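Local coordinates for outer membrane protein TP0453 (PDB 3K8G) that might take part in ligand transport at the outer membrane and makes lipid vesicles more permeable, altering membrane permeability at acidic pH, at residues N32-S35 with R36-N40; G74-P77 with Y78-N82. One frame throughout, in Å; residues are numbered along the deposited sequence.

Contact 1. Residues N32-S35 with R36-N40; sequences NLIS and RIIEN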
loop_
_atom_site.group_PDB
_atom_site.type_symbol
_atom_site.label_atom_id
_atom_site.label_comp_id
_atom_site.label_asym_id
_atom_site.label_seq_id
_atom_site.Cartn_x
_atom_site.Cartn_y
_atom_site.Cartn_z
ATOM N N ASN A 32 10.511 8.244 -5.516
ATOM C CA ASN A 32 10.772 9.078 -4.343
ATOM C C ASN A 32 9.793 8.760 -3.210
ATOM O O ASN A 32 10.190 8.566 -2.058
ATOM C CB ASN A 32 10.688 10.565 -4.698
ATOM C CG ASN A 32 10.820 11.485 -3.466
ATOM O OD1 ASN A 32 9.880 12.219 -3.108
ATOM N ND2 ASN A 32 11.986 11.450 -2.816
ATOM N N LEU A 33 8.506 8.719 -3.538
ATOM C CA LEU A 33 7.496 8.387 -2.532
ATOM C C LEU A 33 7.800 7.051 -1.821
ATOM O O LEU A 33 7.777 6.966 -0.596
ATOM C CB LEU A 33 6.105 8.326 -3.168
ATOM C CG LEU A 33 5.007 7.838 -2.218
ATOM C CD1 LEU A 33 4.796 8.928 -1.183
ATOM C CD2 LEU A 33 3.715 7.531 -2.983
ATOM N N ILE A 34 8.073 6.013 -2.600
ATOM C CA ILE A 34 8.310 4.681 -2.025
ATOM C C ILE A 34 9.589 4.706 -1.179
ATOM O O ILE A 34 9.626 4.140 -0.094
ATOM C CB ILE A 34 8.393 3.592 -3.110
ATOM C CG1 ILE A 34 7.045 3.442 -3.818
ATOM C CG2 ILE A 34 8.801 2.246 -2.478
ATOM C CD1 ILE A 34 7.131 2.824 -5.212
ATOM N N SER A 35 10.631 5.375 -1.681
ATOM C CA SER A 35 11.861 5.535 -0.913
ATOM C C SER A 35 11.588 6.156 0.440
ATOM O O SER A 35 12.082 5.658 1.441
ATOM C CB SER A 35 12.901 6.369 -1.678
ATOM O OG SER A 35 13.473 5.573 -2.703
ATOM N N ARG A 36 10.808 7.240 0.468
ATOM C CA ARG A 36 10.495 7.933 1.723
ATOM C C ARG A 36 9.719 7.056 2.700
ATOM O O ARG A 36 9.983 7.070 3.908
ATOM C CB ARG A 36 9.676 9.194 1.465
ATOM C CG ARG A 36 10.429 10.309 0.801
ATOM C CD ARG A 36 9.499 11.507 0.574
ATOM N NE ARG A 36 10.252 12.668 0.096
ATOM C CZ ARG A 36 10.812 13.583 0.885
ATOM N NH1 ARG A 36 10.699 13.498 2.206
ATOM N NH2 ARG A 36 11.483 14.595 0.343
ATOM N N ILE A 37 8.741 6.314 2.194
ATOM C CA ILE A 37 8.002 5.406 3.073
ATOM C C ILE A 37 8.937 4.372 3.678
ATOM O O ILE A 37 8.922 4.154 4.888
ATOM C CB ILE A 37 6.843 4.717 2.339
ATOM C CG1 ILE A 37 5.814 5.755 1.911
ATOM C CG2 ILE A 37 6.185 3.633 3.248
ATOM C CD1 ILE A 37 4.851 5.247 0.871
ATOM N N ILE A 38 9.780 3.769 2.843
ATOM C CA ILE A 38 10.724 2.763 3.334
ATOM C C ILE A 38 11.632 3.338 4.421
ATOM O O ILE A 38 11.781 2.735 5.493
ATOM C CB ILE A 38 11.547 2.162 2.190
ATOM C CG1 ILE A 38 10.661 1.245 1.346
ATOM C CG2 ILE A 38 12.839 1.452 2.720
ATOM C CD1 ILE A 38 11.342 0.773 0.087
ATOM N N GLU A 39 12.202 4.518 4.146
ATOM C CA GLU A 39 13.038 5.242 5.098
ATOM C C GLU A 39 12.393 5.447 6.459
ATOM O O GLU A 39 13.062 5.287 7.478
ATOM C CB GLU A 39 13.415 6.622 4.549
ATOM C CG GLU A 39 14.401 6.604 3.425
ATOM C CD GLU A 39 14.720 8.000 2.964
ATOM O OE1 GLU A 39 15.254 8.766 3.793
ATOM O OE2 GLU A 39 14.423 8.329 1.793
ATOM N N ASN A 40 11.111 5.827 6.465
ATOM C CA ASN A 40 10.352 6.034 7.700
ATOM C C ASN A 40 10.250 4.768 8.573
ATOM O O ASN A 40 9.956 4.866 9.768
ATOM C CB ASN A 40 8.930 6.515 7.382
ATOM C CG ASN A 40 8.876 7.936 6.789
ATOM O OD1 ASN A 40 9.842 8.699 6.840
ATOM N ND2 ASN A 40 7.709 8.296 6.247
HETATM O O HOH W 1 10.123 14.507 -2.088
#

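Contact 2. Residues G74-P77 with Y78-N82; sequences GSYP and YAFTN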
loop_
_atom_site.group_PDB
_atom_site.type_symbol
_atom_site.label_atom_id
_atom_site.label_comp_id
_atom_site.label_asym_id
_atom_site.label_seq_id
_atom_site.Cartn_x
_atom_site.Cartn_y
_atom_site.Cartn_z
ATOM N N GLY A 74 8.599 -8.330 -10.139
ATOM C CA GLY A 74 9.833 -7.743 -10.642
ATOM C C GLY A 74 10.742 -8.793 -11.241
ATOM O O GLY A 74 10.290 -9.838 -11.712
ATOM N N SER A 75 12.031 -8.501 -11.194
ATOM C CA SER A 75 13.069 -9.392 -11.755
ATOM C C SER A 75 14.089 -9.585 -10.648
ATOM O O SER A 75 14.793 -8.649 -10.274
ATOM C CB SER A 75 13.705 -8.741 -12.983
ATOM O OG SER A 75 14.634 -9.626 -13.602
ATOM N N TYR A 76 14.097 -10.769 -10.059
ATOM C CA TYR A 76 14.932 -11.033 -8.898
ATOM C C TYR A 76 15.840 -12.253 -9.147
ATOM O O TYR A 76 15.688 -13.292 -8.489
ATOM C CB TYR A 76 14.072 -11.246 -7.663
ATOM C CG TYR A 76 12.978 -10.194 -7.444
ATOM C CD1 TYR A 76 13.305 -8.887 -7.127
ATOM C CD2 TYR A 76 11.625 -10.529 -7.561
ATOM C CE1 TYR A 76 12.328 -7.931 -6.919
ATOM C CE2 TYR A 76 10.639 -9.579 -7.344
ATOM C CZ TYR A 76 10.992 -8.296 -7.017
ATOM O OH TYR A 76 10.030 -7.339 -6.793
ATOM N N PRO A 77 16.785 -12.122 -10.101
ATOM C CA PRO A 77 17.717 -13.215 -10.436
ATOM C C PRO A 77 18.592 -13.638 -9.261
ATOM O O PRO A 77 18.810 -12.869 -8.338
ATOM C CB PRO A 77 18.599 -12.622 -11.548
ATOM C CG PRO A 77 17.944 -11.400 -12.013
ATOM C CD PRO A 77 17.073 -10.897 -10.871
ATOM N N TYR A 78 19.107 -14.858 -9.321
ATOM C CA TYR A 78 19.988 -15.407 -8.278
ATOM C C TYR A 78 21.186 -14.505 -7.962
ATOM O O TYR A 78 21.575 -14.372 -6.808
ATOM C CB TYR A 78 20.479 -16.797 -8.688
ATOM C CG TYR A 78 21.411 -17.445 -7.680
ATOM C CD1 TYR A 78 22.762 -17.662 -7.980
ATOM C CD2 TYR A 78 20.941 -17.839 -6.427
ATOM C CE1 TYR A 78 23.613 -18.269 -7.051
ATOM C CE2 TYR A 78 21.776 -18.437 -5.499
ATOM C CZ TYR A 78 23.108 -18.648 -5.812
ATOM O OH TYR A 78 23.918 -19.240 -4.872
ATOM N N ALA A 79 21.747 -13.880 -8.995
ATOM C CA ALA A 79 22.952 -13.053 -8.861
ATOM C C ALA A 79 22.632 -11.819 -8.035
ATOM O O ALA A 79 23.511 -11.235 -7.392
ATOM C CB ALA A 79 23.492 -12.657 -10.239
ATOM N N PHE A 80 21.365 -11.416 -8.057
ATOM C CA PHE A 80 20.921 -10.307 -7.220
ATOM C C PHE A 80 20.674 -10.793 -5.798
ATOM O O PHE A 80 21.260 -10.266 -4.852
ATOM C CB PHE A 80 19.662 -9.651 -7.802
ATOM C CG PHE A 80 18.947 -8.748 -6.835
ATOM C CD1 PHE A 80 19.522 -7.557 -6.417
ATOM C CD2 PHE A 80 17.686 -9.098 -6.340
ATOM C CE1 PHE A 80 18.874 -6.733 -5.527
ATOM C CE2 PHE A 80 17.029 -8.274 -5.444
ATOM C CZ PHE A 80 17.617 -7.088 -5.043
ATOM N N THR A 81 19.827 -11.818 -5.650
ATOM C CA THR A 81 19.440 -12.304 -4.322
ATOM C C THR A 81 20.613 -12.791 -3.482
ATOM O O THR A 81 20.654 -12.554 -2.279
ATOM C CB THR A 81 18.321 -13.389 -4.386
ATOM O OG1 THR A 81 18.761 -14.491 -5.190
ATOM C CG2 THR A 81 17.048 -12.797 -4.998
ATOM N N ASN A 82 21.575 -13.457 -4.118
ATOM C CA ASN A 82 22.764 -13.908 -3.403
ATOM C C ASN A 82 23.551 -12.806 -2.677
ATOM O O ASN A 82 24.201 -13.067 -1.650
ATOM C CB ASN A 82 23.701 -14.688 -4.329
ATOM C CG ASN A 82 24.917 -15.199 -3.598
ATOM O OD1 ASN A 82 24.794 -15.960 -2.635
ATOM N ND2 ASN A 82 26.109 -14.744 -4.018
#

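Contact 1. Residues N32-S35 with R36-N40
With chi1 at 174°, Asn-32 holds CG anti to its backbone N and sends its amide forward along the helix, while Arg-36 keeps CG beside its own backbone N and runs its extended chain back toward the preceding turn, where the two polar groups meet. Arg-36 NE donates its hydrogen to Asn-32 OD1 at 3.3 Å, with OD1 lying in the guanidinium plane at its edge. The amide stands almost at right angles to that plane, 83° away, and the bond bends sharply at the oxygen, with a C=O...NE angle of 106°. Beneath this link runs ordinary alpha-helical i to i+4 bonding, from Arg-36 N to Asn-32 O (2.9 Å) through Glu-39 N to Ser-35 O (2.9 Å). The apolar face is built from the same spacing: Ile-37 CD1 packs on Leu-33 CG at 4.0 Å, and Ile-38 CD1 on Ile-34 CG2 at 3.9 Å. This is the pattern of an amphipathic helix. Arg-36 and Ile-37 rest against helix 245-253, Ile-34 and Ile-38 against helix 45-52, and Leu-33, Ile-34 and Ile-37 all touch Phe-25 of strand 21-26.

Contact 2. Residues G74-P77 with Y78-N82
Pro-77 O accepts two backbone hydrogens from the first turn of helix 78-81, with Pro-77 itself in the N-cap position. The straighter bond comes from Thr-81 N, 3.1 Å from Pro-77 O with an N-H...O angle of 169°, and it lies in the carbonyl plane. Phe-80 N is about as close, 3.0 Å from Pro-77 O, but its hydrogen points less directly, at 134°, and the donor sits well above that plane. One oxygen thus ties the incoming loop to two successive residues of the turn.

Around this polar knot the packing is apolar. Phe-80 directs its CB back toward the loop, and that atom comes within 4.2 Å of Pro-77 CD. Farther out, the Tyr-76 and Phe-80 side chains lie side by side and point the same way, touching through Tyr-76 CD1 and Phe-80 CE2 at 4.1 Å. Both rings also pack on Ile-50 of helix 45-52 and on Arg-53. Tyr-76 OH is hydrogen-bonded to Thr-54, which anchors the far end of the phenol. The contact joins the exit of strand 67-74 to a short surface helix. Thr-81 adds a methyl contact: its chi1 of 58° puts CG2 anti to the carbonyl carbon and beside the backbone N, and Thr-81 CG2 lies 3.8 Å from Tyr-76 O.

Contact 1 comes first along the chain, on helix 31-41; contact 2 follows, after helix 45-52 and strand 54-62, running from the end of strand 67-74 into helix 78-81. Their centres are about 22 Å apart and their nearest atoms about 11 Å, so they do not touch. Both contacts pack against helix 45-52: contact 1 on its Ile-47, Lys-48 and Val-51, contact 2 on its Lys-49 and Ile-50. Helices 31-41, 45-52 and 245-253 correspond to the amphipathic helices 2, 3 and 9, and the large hydrophobic cavity opens when they move away from helices 169-176 and 215-225. Contact 1 therefore belongs to that mobile group, whereas contact 2 meets it from the end of a strand of the half-barrel.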